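Local coordinates for protein CytC3 (Streptomyces, PDB 3GJA) that probably acts as a nonheme iron halogenase that chlorinates an unactivated carbon of an amino-acid substrate in natural-product biosynthesis, at residues R45-D50 / L72-L77; E79-P84 / Y310-R315; G95-C100 / V261-Q266; Q164-T169 / N237-S242. One frame throughout, in Å; residues are numbered along the deposited sequence.

CytC3 illustrates how distant pieces of chain are gathered around a cupin-type beta barrel. From the N terminus, interaction 1 closes first, a short loop that ties the end of helix 34-49 to the start of helix 75-82. The same helix then opens interaction 2, whose partner comes 226 residues later, near the C terminus. Interaction 3 is nested inside that long loop and pairs strands 98-108 and 253-262 of the main sheet; interaction 4 is nested inside interaction 3 and forms the small sheet of strands 163-165 and 240-242. Interactions 1 and 2 touch, as do 2 and 3, whereas interaction 4 lies across the chain's centre from both helical contacts.

Interaction 1: R45-D50 / L72-L77; sequences RRQLLD and LDIDLL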
loop_
_atom_site.group_PDB
_atom_site.type_symbol
_atom_site.label_atom_id
_atom_site.label_comp_id
_atom_site.label_asym_id
_atom_site.label_seq_id
_atom_site.Cartn_x
_atom_site.Cartn_y
_atom_site.Cartn_z
ATOM N N ARG A 45 8.352 -13.925 -5.903
ATOM C CA ARG A 45 7.655 -15.036 -5.266
ATOM C C ARG A 45 8.644 -15.982 -4.587
ATOM O O ARG A 45 8.421 -16.411 -3.453
ATOM C CB ARG A 45 6.806 -15.777 -6.306
ATOM C CG ARG A 45 5.657 -16.597 -5.730
ATOM C CD ARG A 45 6.079 -18.026 -5.420
ATOM N NE ARG A 45 6.632 -18.689 -6.601
ATOM C CZ ARG A 45 7.139 -19.915 -6.591
ATOM N NH1 ARG A 45 7.156 -20.620 -5.465
ATOM N NH2 ARG A 45 7.667 -20.421 -7.697
ATOM N N ARG A 46 9.742 -16.297 -5.267
ATOM C CA ARG A 46 10.743 -17.180 -4.681
ATOM C C ARG A 46 11.484 -16.471 -3.560
ATOM O O ARG A 46 11.756 -17.060 -2.517
ATOM C CB ARG A 46 11.775 -17.626 -5.717
ATOM C CG ARG A 46 11.245 -18.499 -6.837
ATOM C CD ARG A 46 12.409 -19.242 -7.489
ATOM N NE ARG A 46 13.566 -18.364 -7.662
ATOM C CZ ARG A 46 13.650 -17.412 -8.586
ATOM N NH1 ARG A 46 12.646 -17.219 -9.434
ATOM N NH2 ARG A 46 14.728 -16.638 -8.643
ATOM N N GLN A 47 11.813 -15.202 -3.779
ATOM C CA GLN A 47 12.545 -14.440 -2.782
ATOM C C GLN A 47 11.787 -14.220 -1.478
ATOM O O GLN A 47 12.402 -14.029 -0.430
ATOM C CB GLN A 47 13.001 -13.107 -3.379
ATOM C CG GLN A 47 14.213 -13.268 -4.290
ATOM C CD GLN A 47 14.543 -12.024 -5.073
ATOM O OE1 GLN A 47 15.620 -11.920 -5.664
ATOM N NE2 GLN A 47 13.620 -11.071 -5.094
ATOM N N LEU A 48 10.460 -14.249 -1.530
ATOM C CA LEU A 48 9.687 -14.075 -0.305
ATOM C C LEU A 48 10.003 -15.244 0.636
ATOM O O LEU A 48 10.012 -15.085 1.848
ATOM C CB LEU A 48 8.182 -14.044 -0.606
ATOM C CG LEU A 48 7.604 -12.833 -1.349
ATOM C CD1 LEU A 48 6.135 -13.086 -1.644
ATOM C CD2 LEU A 48 7.767 -11.562 -0.513
ATOM N N LEU A 49 10.275 -16.412 0.059
ATOM C CA LEU A 49 10.576 -17.616 0.827
ATOM C C LEU A 49 11.757 -17.455 1.770
ATOM O O LEU A 49 11.763 -18.017 2.867
ATOM C CB LEU A 49 10.840 -18.790 -0.124
ATOM C CG LEU A 49 9.683 -19.701 -0.561
ATOM C CD1 LEU A 49 8.338 -19.100 -0.181
ATOM C CD2 LEU A 49 9.777 -19.944 -2.057
ATOM N N ASP A 50 12.758 -16.692 1.338
ATOM C CA ASP A 50 13.952 -16.454 2.147
ATOM C C ASP A 50 13.761 -15.221 3.022
ATOM O O ASP A 50 13.724 -14.096 2.530
ATOM C CB ASP A 50 15.174 -16.288 1.236
ATOM C CG ASP A 50 16.384 -15.723 1.965
ATOM O OD1 ASP A 50 16.474 -15.860 3.200
ATOM O OD2 ASP A 50 17.261 -15.149 1.291
ATOM N N LEU A 72 11.762 -3.694 2.352
ATOM C CA LEU A 72 12.926 -3.346 3.149
ATOM C C LEU A 72 14.024 -4.402 3.069
ATOM O O LEU A 72 15.083 -4.237 3.664
ATOM C CB LEU A 72 12.537 -3.097 4.611
ATOM C CG LEU A 72 11.687 -1.838 4.813
ATOM C CD1 LEU A 72 11.408 -1.634 6.287
ATOM C CD2 LEU A 72 12.403 -0.634 4.234
ATOM N N ASP A 73 13.779 -5.494 2.351
ATOM C CA ASP A 73 14.827 -6.501 2.208
ATOM C C ASP A 73 14.912 -7.118 0.806
ATOM O O ASP A 73 15.939 -7.698 0.438
ATOM C CB ASP A 73 14.711 -7.595 3.289
ATOM C CG ASP A 73 13.541 -8.533 3.077
ATOM O OD1 ASP A 73 12.377 -8.086 3.183
ATOM O OD2 ASP A 73 13.800 -9.734 2.823
ATOM N N ILE A 74 13.851 -6.978 0.015
ATOM C CA ILE A 74 13.859 -7.523 -1.339
ATOM C C ILE A 74 14.007 -6.382 -2.332
ATOM O O ILE A 74 13.140 -5.512 -2.423
ATOM C CB ILE A 74 12.568 -8.314 -1.638
ATOM C CG1 ILE A 74 12.448 -9.479 -0.648
ATOM C CG2 ILE A 74 12.585 -8.821 -3.084
ATOM C CD1 ILE A 74 11.161 -10.245 -0.755
ATOM N N ASP A 75 15.114 -6.398 -3.073
ATOM C CA ASP A 75 15.418 -5.353 -4.045
ATOM C C ASP A 75 14.303 -4.975 -5.000
ATOM O O ASP A 75 14.004 -3.798 -5.155
ATOM C CB ASP A 75 16.665 -5.723 -4.859
ATOM C CG ASP A 75 17.940 -5.648 -4.036
ATOM O OD1 ASP A 75 18.000 -4.803 -3.123
ATOM O OD2 ASP A 75 18.884 -6.421 -4.306
ATOM N N LEU A 76 13.699 -5.961 -5.656
ATOM C CA LEU A 76 12.619 -5.693 -6.607
ATOM C C LEU A 76 11.413 -5.010 -5.942
ATOM O O LEU A 76 10.656 -4.282 -6.587
ATOM C CB LEU A 76 12.195 -7.004 -7.273
ATOM C CG LEU A 76 12.490 -7.232 -8.764
ATOM C CD1 LEU A 76 13.624 -6.357 -9.257
ATOM C CD2 LEU A 76 12.805 -8.703 -8.972
ATOM N N LEU A 77 11.240 -5.248 -4.649
ATOM C CA LEU A 77 10.147 -4.634 -3.911
ATOM C C LEU A 77 10.587 -3.249 -3.453
ATOM O O LEU A 77 9.776 -2.324 -3.376
ATOM C CB LEU A 77 9.757 -5.507 -2.716
ATOM C CG LEU A 77 8.451 -6.307 -2.797
ATOM C CD1 LEU A 77 8.140 -6.718 -4.235
ATOM C CD2 LEU A 77 8.552 -7.517 -1.878
HETATM O O HOH W 1 14.774 -8.684 -5.622
HETATM O O HOH W 2 15.496 -11.812 3.354
#
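Gln47 and Ile74 open a helix-to-helix junction in which the last turn of helix 34-49 meets the start of helix 75-82, on the outside of the cupin-type barrel. The side chain of Gln47 runs out extended and lays its amide against the gamma methyl of Ile74, with NE2 3.2 Å from CG2. Gln47 NE2 also donates to a water at 2.7 Å, which accepts from Leu76 N at 2.9 Å, so the amide reaches the first turn of the second helix through a single bridge. One residue on, Leu48 supplies the apolar part. Leu48 CD2 meets Ile74 CD1 at 3.6 Å, the two side chains crossing at about a right angle, and Leu77 CD2 lies a little farther off; Phe105 of strand 98-108 packs against both leucines. Ile74, the N-cap residue of helix 75-82, can touch both neighbours because its CG1 branch stands anti to the carbonyl carbon (chi1 -60°) and brings CD1 against Leu48, while CG2 is left for Gln47. At Asp50 the helix has ended. Asp73, whose carboxylate is also salt-bridged to Arg70, uses OD2 to accept from a second water at 2.7 Å, and that water donates to Asp50 O at 3.0 Å.

Interaction 2: E79-P84 / Y310-R315; sequences EHIMRP and YEFVPR
Met82 and Phe312 form the apolar middle of this contact. Met82 CG comes in at the edge of the ring, close to its plane, 3.6 Å from Phe312 CD1, and the sulfur lies obliquely in a Met-aromatic contact, Met82 SD being 5.1 Å from the Phe312 centroid. Bends at chi2 and chi3 bring Met82 CE to 3.4 Å from Val313 O. Ile81 CD1 adds packing 4.0 Å from Phe312 CE1.

The Tyr310 and Glu79 side chains instead cross obliquely, the hydroxyl Tyr310 OH lying 3.6 Å from Glu79 CB. Arg315, extended from CG to NE, lays one guanidinium face on the proline ring, with Pro84 CB 3.6 Å from CZ and over the group's centre, while its NE is salt-bridged to Asp88. An alanine here removes that flat cover, and Asp88 would probably be left without its charge mate. Just past helix 75-82, Arg83, the N-cap of the next helix, is salt-bridged through NH2 to Glu79 OE2 at 2.8 Å, an oxygen that Arg40 also grips. Val289 of strand 289-290 touches Ile81, Met82 and Phe312; this is a C-terminal tail laid along the end of helix 75-82 and the start of helix 84-94, outside a cupin-type barrel.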
loop_
_atom_site.group_PDB
_atom_site.type_symbol
_atom_site.label_atom_id
_atom_site.label_comp_id
_atom_site.label_asym_id
_atom_site.label_seq_id
_atom_site.Cartn_x
_atom_site.Cartn_y
_atom_site.Cartn_z
ATOM N N GLU A 79 12.512 -1.356 -5.123
ATOM C CA GLU A 79 12.373 -0.552 -6.325
ATOM C C GLU A 79 10.906 -0.258 -6.630
ATOM O O GLU A 79 10.558 0.849 -7.043
ATOM C CB GLU A 79 12.996 -1.273 -7.518
ATOM C CG GLU A 79 12.870 -0.493 -8.809
ATOM C CD GLU A 79 13.258 -1.303 -10.020
ATOM O OE1 GLU A 79 13.759 -2.431 -9.845
ATOM O OE2 GLU A 79 13.064 -0.808 -11.148
ATOM N N HIS A 80 10.045 -1.254 -6.430
ATOM C CA HIS A 80 8.621 -1.082 -6.704
ATOM C C HIS A 80 8.032 0.123 -5.978
ATOM O O HIS A 80 7.369 0.950 -6.594
ATOM C CB HIS A 80 7.835 -2.342 -6.315
ATOM C CG HIS A 80 6.469 -2.411 -6.930
ATOM N ND1 HIS A 80 6.246 -2.932 -8.187
ATOM C CD2 HIS A 80 5.267 -1.973 -6.486
ATOM C CE1 HIS A 80 4.966 -2.809 -8.491
ATOM N NE2 HIS A 80 4.349 -2.229 -7.477
ATOM N N ILE A 81 8.277 0.241 -4.675
ATOM C CA ILE A 81 7.707 1.364 -3.928
ATOM C C ILE A 81 8.323 2.718 -4.294
ATOM O O ILE A 81 7.739 3.765 -4.010
ATOM C CB ILE A 81 7.788 1.125 -2.380
ATOM C CG1 ILE A 81 9.241 0.978 -1.918
ATOM C CG2 ILE A 81 7.011 -0.134 -2.010
ATOM C CD1 ILE A 81 9.854 2.268 -1.414
ATOM N N MET A 82 9.483 2.685 -4.950
ATOM C CA MET A 82 10.186 3.900 -5.379
ATOM C C MET A 82 9.802 4.332 -6.799
ATOM O O MET A 82 10.121 5.438 -7.229
ATOM C CB MET A 82 11.707 3.672 -5.336
ATOM C CG MET A 82 12.320 3.596 -3.938
ATOM S SD MET A 82 12.052 5.128 -2.999
ATOM C CE MET A 82 13.372 6.189 -3.646
ATOM N N ARG A 83 9.130 3.449 -7.528
ATOM C CA ARG A 83 8.740 3.719 -8.908
ATOM C C ARG A 83 8.081 5.063 -9.214
ATOM O O ARG A 83 7.096 5.450 -8.585
ATOM C CB ARG A 83 7.843 2.588 -9.413
ATOM C CG ARG A 83 8.620 1.453 -10.026
ATOM C CD ARG A 83 9.079 1.862 -11.408
ATOM N NE ARG A 83 10.260 1.128 -11.827
ATOM C CZ ARG A 83 10.686 1.060 -13.082
ATOM N NH1 ARG A 83 10.021 1.686 -14.047
ATOM N NH2 ARG A 83 11.774 0.359 -13.371
ATOM N N PRO A 84 8.634 5.800 -10.194
ATOM C CA PRO A 84 8.097 7.104 -10.594
ATOM C C PRO A 84 6.630 6.962 -10.989
ATOM O O PRO A 84 5.806 7.838 -10.704
ATOM C CB PRO A 84 8.974 7.482 -11.785
ATOM C CG PRO A 84 10.287 6.863 -11.432
ATOM C CD PRO A 84 9.886 5.506 -10.914
ATOM N N TYR A 310 20.115 -1.730 -0.561
ATOM C CA TYR A 310 19.462 -0.987 -1.626
ATOM C C TYR A 310 19.245 0.421 -1.076
ATOM O O TYR A 310 18.579 0.611 -0.059
ATOM C CB TYR A 310 18.137 -1.647 -2.016
ATOM C CG TYR A 310 17.429 -0.952 -3.159
ATOM C CD1 TYR A 310 16.786 0.267 -2.961
ATOM C CD2 TYR A 310 17.416 -1.508 -4.444
ATOM C CE1 TYR A 310 16.145 0.920 -4.010
ATOM C CE2 TYR A 310 16.779 -0.859 -5.500
ATOM C CZ TYR A 310 16.148 0.353 -5.276
ATOM O OH TYR A 310 15.530 1.019 -6.308
ATOM N N GLU A 311 19.832 1.400 -1.752
ATOM C CA GLU A 311 19.752 2.790 -1.334
ATOM C C GLU A 311 18.502 3.477 -1.849
ATOM O O GLU A 311 18.217 3.436 -3.042
ATOM C CB GLU A 311 20.991 3.531 -1.835
ATOM C CG GLU A 311 21.188 4.914 -1.262
ATOM C CD GLU A 311 21.337 4.896 0.245
ATOM O OE1 GLU A 311 22.081 4.030 0.763
ATOM O OE2 GLU A 311 20.716 5.756 0.909
ATOM N N PHE A 312 17.762 4.114 -0.945
ATOM C CA PHE A 312 16.545 4.832 -1.318
ATOM C C PHE A 312 16.892 6.302 -1.510
ATOM O O PHE A 312 17.063 7.039 -0.536
ATOM C CB PHE A 312 15.485 4.712 -0.223
ATOM C CG PHE A 312 14.967 3.317 -0.018
ATOM C CD1 PHE A 312 14.192 2.694 -0.998
ATOM C CD2 PHE A 312 15.251 2.625 1.154
ATOM C CE1 PHE A 312 13.707 1.399 -0.811
ATOM C CE2 PHE A 312 14.773 1.331 1.351
ATOM C CZ PHE A 312 13.998 0.716 0.365
ATOM N N VAL A 313 16.998 6.730 -2.761
ATOM C CA VAL A 313 17.332 8.116 -3.049
ATOM C C VAL A 313 16.074 8.861 -3.469
ATOM O O VAL A 313 15.521 8.609 -4.535
ATOM C CB VAL A 313 18.414 8.206 -4.156
ATOM C CG1 VAL A 313 18.899 9.642 -4.304
ATOM C CG2 VAL A 313 19.583 7.297 -3.802
ATOM N N PRO A 314 15.607 9.794 -2.629
ATOM C CA PRO A 314 14.400 10.571 -2.921
ATOM C C PRO A 314 14.380 11.169 -4.315
ATOM O O PRO A 314 15.337 11.806 -4.744
ATOM C CB PRO A 314 14.404 11.637 -1.830
ATOM C CG PRO A 314 15.054 10.938 -0.687
ATOM C CD PRO A 314 16.202 10.213 -1.346
ATOM N N ARG A 315 13.277 10.956 -5.018
ATOM C CA ARG A 315 13.097 11.474 -6.364
ATOM C C ARG A 315 12.682 12.949 -6.319
ATOM O O ARG A 315 11.973 13.374 -5.412
ATOM C CB ARG A 315 12.027 10.646 -7.075
ATOM C CG ARG A 315 11.557 11.175 -8.417
ATOM C CD ARG A 315 10.549 10.193 -9.022
ATOM N NE ARG A 315 9.881 10.720 -10.207
ATOM C CZ ARG A 315 10.406 10.740 -11.427
ATOM N NH1 ARG A 315 11.623 10.255 -11.642
ATOM N NH2 ARG A 315 9.708 11.251 -12.433
#

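Interaction 3: G95-C100 / V261-Q266; sequences GRNLLC and VPTQVQ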
loop_
_atom_site.group_PDB
_atom_site.type_symbol
_atom_site.label_atom_id
_atom_site.label_comp_id
_atom_site.label_asym_id
_atom_site.label_seq_id
_atom_site.Cartn_x
_atom_site.Cartn_y
_atom_site.Cartn_z
ATOM N N GLY A 95 1.154 15.311 -2.093
ATOM C CA GLY A 95 2.423 16.007 -1.950
ATOM C C GLY A 95 3.673 15.246 -2.344
ATOM O O GLY A 95 3.724 14.022 -2.235
ATOM N N ARG A 96 4.694 15.979 -2.788
ATOM C CA ARG A 96 5.949 15.366 -3.213
ATOM C C ARG A 96 6.882 14.919 -2.096
ATOM O O ARG A 96 7.849 14.211 -2.351
ATOM C CB ARG A 96 6.700 16.287 -4.169
ATOM C CG ARG A 96 6.266 16.134 -5.614
ATOM C CD ARG A 96 4.829 16.566 -5.812
ATOM N NE ARG A 96 4.418 16.440 -7.208
ATOM C CZ ARG A 96 3.284 16.931 -7.701
ATOM N NH1 ARG A 96 2.440 17.588 -6.911
ATOM N NH2 ARG A 96 2.993 16.764 -8.985
ATOM N N ASN A 97 6.617 15.335 -0.864
ATOM C CA ASN A 97 7.447 14.883 0.245
ATOM C C ASN A 97 6.742 13.621 0.739
ATOM O O ASN A 97 6.021 13.649 1.733
ATOM C CB ASN A 97 7.527 15.952 1.342
ATOM C CG ASN A 97 8.252 17.210 0.875
ATOM O OD1 ASN A 97 9.280 17.135 0.196
ATOM N ND2 ASN A 97 7.726 18.372 1.247
ATOM N N LEU A 98 6.967 12.520 0.017
ATOM C CA LEU A 98 6.330 11.231 0.285
ATOM C C LEU A 98 7.055 10.176 1.095
ATOM O O LEU A 98 8.230 9.890 0.871
ATOM C CB LEU A 98 5.939 10.566 -1.030
ATOM C CG LEU A 98 4.595 10.852 -1.679
ATOM C CD1 LEU A 98 4.467 9.958 -2.913
ATOM C CD2 LEU A 98 3.467 10.575 -0.691
ATOM N N LEU A 99 6.293 9.550 1.984
ATOM C CA LEU A 99 6.770 8.482 2.851
ATOM C C LEU A 99 5.991 7.186 2.557
ATOM O O LEU A 99 4.759 7.200 2.487
ATOM C CB LEU A 99 6.525 8.875 4.306
ATOM C CG LEU A 99 7.652 9.050 5.321
ATOM C CD1 LEU A 99 8.840 9.778 4.719
ATOM C CD2 LEU A 99 7.083 9.806 6.529
ATOM N N CYS A 100 6.707 6.082 2.346
ATOM C CA CYS A 100 6.066 4.785 2.150
ATOM C C CYS A 100 6.274 4.127 3.502
ATOM O O CYS A 100 7.387 3.722 3.835
ATOM C CB CYS A 100 6.757 3.950 1.072
ATOM S SG CYS A 100 6.066 2.255 0.949
ATOM N N VAL A 261 2.085 8.192 2.838
ATOM C CA VAL A 261 1.634 9.257 3.701
ATOM C C VAL A 261 2.680 10.384 3.620
ATOM O O VAL A 261 3.880 10.117 3.512
ATOM C CB VAL A 261 1.507 8.709 5.140
ATOM C CG1 VAL A 261 2.813 8.900 5.906
ATOM C CG2 VAL A 261 0.331 9.334 5.827
ATOM N N PRO A 262 2.239 11.655 3.625
ATOM C CA PRO A 262 3.199 12.763 3.554
ATOM C C PRO A 262 4.040 12.830 4.824
ATOM O O PRO A 262 3.624 12.329 5.865
ATOM C CB PRO A 262 2.303 13.990 3.359
ATOM C CG PRO A 262 1.044 13.600 4.045
ATOM C CD PRO A 262 0.858 12.163 3.596
ATOM N N THR A 263 5.223 13.438 4.726
ATOM C CA THR A 263 6.164 13.556 5.849
ATOM C C THR A 263 5.609 14.117 7.169
ATOM O O THR A 263 6.068 13.756 8.252
ATOM C CB THR A 263 7.386 14.421 5.450
ATOM O OG1 THR A 263 6.934 15.644 4.849
ATOM C CG2 THR A 263 8.280 13.674 4.468
ATOM N N GLN A 264 4.641 15.013 7.071
ATOM C CA GLN A 264 4.033 15.627 8.243
ATOM C C GLN A 264 3.278 14.607 9.085
ATOM O O GLN A 264 2.949 14.862 10.246
ATOM C CB GLN A 264 3.077 16.715 7.783
ATOM C CG GLN A 264 2.906 16.713 6.267
ATOM C CD GLN A 264 1.463 16.696 5.861
ATOM O OE1 GLN A 264 1.141 16.689 4.680
ATOM N NE2 GLN A 264 0.576 16.689 6.847
ATOM N N VAL A 265 3.006 13.446 8.498
ATOM C CA VAL A 265 2.276 12.406 9.207
ATOM C C VAL A 265 3.168 11.556 10.101
ATOM O O VAL A 265 4.308 11.239 9.751
ATOM C CB VAL A 265 1.538 11.486 8.215
ATOM C CG1 VAL A 265 0.858 10.335 8.965
ATOM C CG2 VAL A 265 0.522 12.296 7.435
ATOM N N GLN A 266 2.642 11.186 11.261
ATOM C CA GLN A 266 3.390 10.351 12.184
ATOM C C GLN A 266 3.038 8.877 11.992
ATOM O O GLN A 266 1.866 8.489 11.989
ATOM C CB GLN A 266 3.110 10.764 13.623
ATOM C CG GLN A 266 3.501 12.190 13.932
ATOM C CD GLN A 266 3.512 12.461 15.417
ATOM O OE1 GLN A 266 4.380 11.971 16.142
ATOM N NE2 GLN A 266 2.538 13.230 15.885
#
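This is an antiparallel strand pairing in the main sheet of the cupin-type barrel, where the start of strand 98-108 meets the end of strand 253-262. Leu99 and Val261 make the hydrogen-bonded pair. Leu99 N donates to Val261 O and Val261 N to Leu99 O, each at 2.9 Å. Next to it Leu98 and Pro262 form a non-hydrogen-bonded pair, a place where a proline costs this pairing no N-H. The pairing then ends in two turns. Asn97 is the centre of an inverse gamma turn, and Pro262 to Val265 form a type I beta turn closed by Val265 N on Pro262 O. Between them one more bond spans the segments, Thr263 N to Asn97 O at 3.1 Å.

On the face shared by Leu99 and Val261 the side chains meet, Leu99 CB lying 4.0 Å from Val261 CG1. With Thr263 OG1 between the backbone N and the carbonyl carbon (chi1 50°), CG2 is left anti to the carbonyl carbon, which puts the methyl 3.9 Å from Leu99 CD1 and close to Asn97. With a glycine in its place both the methyl and the hydroxyl are gone, and a gap would probably open beside Leu99 and Asn97. The Asn97 amide is held elsewhere, through OD1 to Val294 N, while Asn97 O also receives a CA-H contact from Pro262 CA at 3.5 Å.

Interaction 4: Q164-T169 / N237-S242; sequences QLMPGT and NTMHAS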
loop_
_atom_site.group_PDB
_atom_site.type_symbol
_atom_site.label_atom_id
_atom_site.label_comp_id
_atom_site.label_asym_id
_atom_site.label_seq_id
_atom_site.Cartn_x
_atom_site.Cartn_y
_atom_site.Cartn_z
ATOM N N GLN A 164 -13.879 -4.130 -5.510
ATOM C CA GLN A 164 -15.040 -3.403 -6.008
ATOM C C GLN A 164 -15.055 -2.018 -5.368
ATOM O O GLN A 164 -14.928 -1.888 -4.149
ATOM C CB GLN A 164 -16.318 -4.145 -5.642
ATOM C CG GLN A 164 -16.477 -5.479 -6.321
ATOM C CD GLN A 164 -17.599 -6.287 -5.715
ATOM O OE1 GLN A 164 -17.437 -6.895 -4.659
ATOM N NE2 GLN A 164 -18.754 -6.284 -6.372
ATOM N N LEU A 165 -15.185 -0.991 -6.198
ATOM C CA LEU A 165 -15.226 0.394 -5.732
ATOM C C LEU A 165 -16.481 1.056 -6.296
ATOM O O LEU A 165 -17.022 0.604 -7.298
ATOM C CB LEU A 165 -14.002 1.174 -6.227
ATOM C CG LEU A 165 -12.589 0.913 -5.706
ATOM C CD1 LEU A 165 -12.608 0.942 -4.198
ATOM C CD2 LEU A 165 -12.068 -0.413 -6.203
ATOM N N MET A 166 -16.964 2.112 -5.654
ATOM C CA MET A 166 -18.134 2.800 -6.186
ATOM C C MET A 166 -17.838 4.287 -6.333
ATOM O O MET A 166 -17.183 4.887 -5.480
ATOM C CB MET A 166 -19.376 2.587 -5.300
ATOM C CG MET A 166 -19.271 3.068 -3.859
ATOM S SD MET A 166 -20.913 3.111 -3.043
ATOM C CE MET A 166 -21.420 1.391 -3.153
ATOM N N PRO A 167 -18.298 4.894 -7.435
ATOM C CA PRO A 167 -18.094 6.318 -7.717
ATOM C C PRO A 167 -18.680 7.182 -6.606
ATOM O O PRO A 167 -19.244 6.659 -5.647
ATOM C CB PRO A 167 -18.824 6.512 -9.039
ATOM C CG PRO A 167 -18.683 5.179 -9.694
ATOM C CD PRO A 167 -18.972 4.233 -8.561
ATOM N N GLY A 168 -18.556 8.498 -6.738
ATOM C CA GLY A 168 -19.088 9.382 -5.717
ATOM C C GLY A 168 -18.264 9.254 -4.455
ATOM O O GLY A 168 -17.512 8.295 -4.303
ATOM N N THR A 169 -18.397 10.212 -3.544
ATOM C CA THR A 169 -17.626 10.179 -2.307
ATOM C C THR A 169 -18.229 9.205 -1.298
ATOM O O THR A 169 -18.477 9.628 -0.149
ATOM C CB THR A 169 -17.547 11.583 -1.663
ATOM O OG1 THR A 169 -17.307 12.565 -2.679
ATOM C CG2 THR A 169 -16.406 11.638 -0.654
ATOM N N ASN A 237 -9.262 4.142 3.386
ATOM C CA ASN A 237 -10.610 4.113 3.953
ATOM C C ASN A 237 -11.746 4.310 2.947
ATOM O O ASN A 237 -12.891 4.531 3.338
ATOM C CB ASN A 237 -10.722 5.165 5.059
ATOM C CG ASN A 237 -10.545 6.577 4.542
ATOM O OD1 ASN A 237 -9.660 6.846 3.729
ATOM N ND2 ASN A 237 -11.379 7.495 5.023
ATOM N N THR A 238 -11.438 4.226 1.658
ATOM C CA THR A 238 -12.468 4.401 0.643
ATOM C C THR A 238 -13.456 3.240 0.663
ATOM O O THR A 238 -13.077 2.085 0.843
ATOM C CB THR A 238 -11.852 4.509 -0.765
ATOM O OG1 THR A 238 -11.024 5.676 -0.824
ATOM C CG2 THR A 238 -12.939 4.606 -1.825
ATOM N N MET A 239 -14.727 3.561 0.481
ATOM C CA MET A 239 -15.780 2.556 0.464
ATOM C C MET A 239 -15.458 1.503 -0.585
ATOM O O MET A 239 -15.247 1.827 -1.747
ATOM C CB MET A 239 -17.117 3.214 0.115
ATOM C CG MET A 239 -18.315 2.280 0.181
ATOM S SD MET A 239 -18.614 1.729 1.861
ATOM C CE MET A 239 -19.323 3.194 2.565
ATOM N N HIS A 240 -15.405 0.239 -0.187
ATOM C CA HIS A 240 -15.130 -0.803 -1.160
ATOM C C HIS A 240 -15.603 -2.172 -0.706
ATOM O O HIS A 240 -15.904 -2.387 0.471
ATOM C CB HIS A 240 -13.636 -0.869 -1.486
ATOM C CG HIS A 240 -12.830 -1.610 -0.471
ATOM N ND1 HIS A 240 -12.468 -1.061 0.739
ATOM C CD2 HIS A 240 -12.320 -2.865 -0.482
ATOM C CE1 HIS A 240 -11.767 -1.943 1.429
ATOM N NE2 HIS A 240 -11.662 -3.047 0.711
ATOM N N ALA A 241 -15.658 -3.090 -1.665
ATOM C CA ALA A 241 -16.072 -4.463 -1.429
ATOM C C ALA A 241 -15.183 -5.354 -2.288
ATOM O O ALA A 241 -14.266 -4.871 -2.940
ATOM C CB ALA A 241 -17.537 -4.641 -1.823
ATOM N N SER A 242 -15.449 -6.651 -2.288
ATOM C CA SER A 242 -14.667 -7.571 -3.101
ATOM C C SER A 242 -15.518 -8.788 -3.429
ATOM O O SER A 242 -16.347 -9.216 -2.631
ATOM C CB SER A 242 -13.392 -8.002 -2.367
ATOM O OG SER A 242 -13.698 -8.723 -1.184
#
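Gln164 and Ala241 carry the backbone bonding of this small two-stranded antiparallel sheet, made of strands 163-165 and 240-242. Ala241 N donates to Gln164 O at 2.9 Å in a fairly straight bond (165° at the hydrogen). The return bond, Gln164 N to Ala241 O, is shorter at 2.7 Å but more bent.

Side-chain packing follows. Leu165 CD1 lies 3.4 Å from His240 CB, the two side chains crossing at a slant, and has a backbone neighbour in Met239 O at 3.7 Å. Farther along, Met166 SD passes Met239 CG at 4.2 Å, a looser contact between two methionines, with Trp117 packed against Met166.

A polar bond inside 237-242 then sets the histidine ring. His240 ND1 donates to Thr238 O at 3.2 Å, with the oxygen close to the ring plane and the donor nearly in line with the carbonyl. With CG lodged between the backbone N and the carbonyl carbon (chi1 80°), the ring sits beside that oxygen, and the bond fixes its rotation. Thr238 is in turn secured by its hydroxyl, bonded to Gly24 O.

The side chain of His240 is about 4 Å from a bound acetate, which probably comes from the crystallisation liquor. Its ring meets that of His118 with planes about 50° apart, and in this family such a histidine pair is consistent with the two-histidine iron site of cupin-type nonheme iron halogenases.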